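Side-chain contact in triabin (Triatoma pallidipennis, PDB 1AVG), which binds thrombin non-covalently in a 1:1 complex, blocking thrombin-induced platelet aggregation and fibrin formation while scarcely suppressing its amidolytic activity: residues S100-Y103 with D104-A107. Residues are numbered along the deposited sequence; the frame is centred on the assembly and turned at random.
Sequences SVSY and DNFA
V101 and A107 meet flank to flank where the two strands leave the turn, CB of V101 lying 3.4 Å from CB of A107. The valine CG2, anti to its own N, leans over the same methyl at 3.6 Å from A107 CB. This is the tight side: M12 and F15 pack on V101, F20 of helix 17-20 covers A107, and the Y103 ring turns to that face as well, its OH hydrogen-bonded to K16 N. The two residues form an antiparallel non-hydrogen-bonded pair in the hairpin of strands 92-101 and 106-115, neighbours in the up-and-down part of the calycin barrel. Between them and the tip, N105 and F106 both face S102, a classic beta bulge. S102 grips it twice through its backbone: its N-H points almost straight at F106 O (2.9 Å, 174°), and its carbonyl O accepts N105 N at 2.8 Å, closing the type I turn S102-N105. That second donor stands above the carbonyl plane. With chi1 at 49°, the S102 hydroxyl swings over N105 CB, OG 3.0 Å from F106 O and weakly hydrogen-bonded to a polar side chain of another protein chain; its proton is unsettled. The loose side begins at D104, exposed at the tip, with OD1 3.9 Å from S102 CB. On that other chain, S100 OG hydrogen-bonds backbone and a polar side chain, and the F106 ring meets an aromatic ring at about 40°.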
ATOM      1  N   SER C 100      -8.475  11.431   6.018  1.00 15.89           N
ATOM      2  CA  SER C 100      -7.844  10.542   6.989  1.00 14.79           C
ATOM      3  C   SER C 100      -6.758  11.347   7.669  1.00 13.77           C
ATOM      4  O   SER C 100      -5.977  12.012   6.999  1.00 17.46           O
ATOM      5  CB  SER C 100      -7.200   9.358   6.259  1.00 20.08           C
ATOM      6  OG  SER C 100      -6.383   8.567   7.109  1.00 17.37           O
ATOM      7  N   VAL C 101      -6.668  11.248   8.986  1.00 13.72           N
ATOM      8  CA  VAL C 101      -5.677  12.013   9.717  1.00 17.60           C
ATOM      9  C   VAL C 101      -5.263  11.428  11.058  1.00 18.90           C
ATOM     10  O   VAL C 101      -6.068  10.854  11.781  1.00 23.45           O
ATOM     11  CB  VAL C 101      -6.149  13.522   9.914  1.00 22.34           C
ATOM     12  CG1 VAL C 101      -7.632  13.600  10.168  1.00 19.54           C
ATOM     13  CG2 VAL C 101      -5.402  14.201  11.068  1.00 18.12           C
ATOM     14  N   SER C 102      -3.972  11.507  11.333  1.00 16.99           N
ATOM     15  CA  SER C 102      -3.432  11.079  12.595  1.00 16.09           C
ATOM     16  C   SER C 102      -2.814  12.389  13.030  1.00 18.82           C
ATOM     17  O   SER C 102      -1.774  12.799  12.523  1.00 20.18           O
ATOM     18  CB  SER C 102      -2.371  10.005  12.412  1.00 19.30           C
ATOM     19  OG  SER C 102      -1.422  10.391  11.440  1.00 34.41           O
ATOM     20  N   TYR C 103      -3.495  13.071  13.935  1.00 21.73           N
ATOM     21  CA  TYR C 103      -3.063  14.373  14.435  1.00 19.95           C
ATOM     22  C   TYR C 103      -1.604  14.504  14.867  1.00 18.47           C
ATOM     23  O   TYR C 103      -1.141  15.610  15.120  1.00 21.15           O
ATOM     24  CB  TYR C 103      -3.972  14.809  15.580  1.00 17.80           C
ATOM     25  CG  TYR C 103      -5.433  14.552  15.319  1.00  9.93           C
ATOM     26  CD1 TYR C 103      -6.131  15.286  14.374  1.00 14.20           C
ATOM     27  CD2 TYR C 103      -6.106  13.541  15.993  1.00 19.17           C
ATOM     28  CE1 TYR C 103      -7.470  15.013  14.098  1.00 24.18           C
ATOM     29  CE2 TYR C 103      -7.442  13.259  15.730  1.00 22.05           C
ATOM     30  CZ  TYR C 103      -8.116  13.994  14.780  1.00 24.47           C
ATOM     31  OH  TYR C 103      -9.427  13.698  14.497  1.00 32.24           O
ATOM     32  N   ASP C 104      -0.873  13.399  14.931  1.00 16.83           N
ATOM     33  CA  ASP C 104       0.522  13.451  15.354  1.00 23.68           C
ATOM     34  C   ASP C 104       1.484  12.917  14.307  1.00 25.14           C
ATOM     35  O   ASP C 104       2.687  12.846  14.549  1.00 25.29           O
ATOM     36  CB  ASP C 104       0.716  12.676  16.663  1.00 30.35           C
ATOM     37  CG  ASP C 104       0.334  11.204  16.545  1.00 39.81           C
ATOM     38  OD1 ASP C 104      -0.604  10.871  15.781  1.00 46.11           O
ATOM     39  OD2 ASP C 104       0.968  10.375  17.231  1.00 47.69           O
ATOM     40  N   ASN C 105       0.962  12.579  13.134  1.00 23.13           N
ATOM     41  CA  ASN C 105       1.784  12.026  12.072  1.00 22.63           C
ATOM     42  C   ASN C 105       1.537  12.723  10.733  1.00 23.53           C
ATOM     43  O   ASN C 105       2.314  13.596  10.340  1.00 26.18           O
ATOM     44  CB  ASN C 105       1.512  10.524  11.971  1.00 28.63           C
ATOM     45  CG  ASN C 105       2.402   9.825  10.970  1.00 32.68           C
ATOM     46  OD1 ASN C 105       3.517  10.266  10.679  1.00 36.89           O
ATOM     47  ND2 ASN C 105       1.907   8.726  10.428  1.00 38.52           N
ATOM     48  N   PHE C 106       0.460  12.358  10.041  1.00 16.83           N
ATOM     49  CA  PHE C 106       0.146  12.972   8.759  1.00 12.03           C
ATOM     50  C   PHE C 106      -1.360  13.014   8.557  1.00 13.29           C
ATOM     51  O   PHE C 106      -2.109  12.376   9.298  1.00 10.98           O
ATOM     52  CB  PHE C 106       0.833  12.223   7.602  1.00 16.67           C
ATOM     53  CG  PHE C 106       0.167  10.920   7.219  1.00 18.26           C
ATOM     54  CD1 PHE C 106      -0.892  10.898   6.308  1.00 10.80           C
ATOM     55  CD2 PHE C 106       0.600   9.719   7.761  1.00 10.19           C
ATOM     56  CE1 PHE C 106      -1.506   9.707   5.949  1.00  8.15           C
ATOM     57  CE2 PHE C 106      -0.012   8.524   7.403  1.00  6.98           C
ATOM     58  CZ  PHE C 106      -1.066   8.520   6.497  1.00  3.69           C
ATOM     59  N   ALA C 107      -1.805  13.754   7.547  1.00 16.76           N
ATOM     60  CA  ALA C 107      -3.226  13.880   7.263  1.00 13.47           C
ATOM     61  C   ALA C 107      -3.468  14.056   5.784  1.00 13.16           C
ATOM     62  O   ALA C 107      -2.833  14.897   5.150  1.00 14.77           O
ATOM     63  CB  ALA C 107      -3.796  15.068   8.013  1.00 17.51           C
TER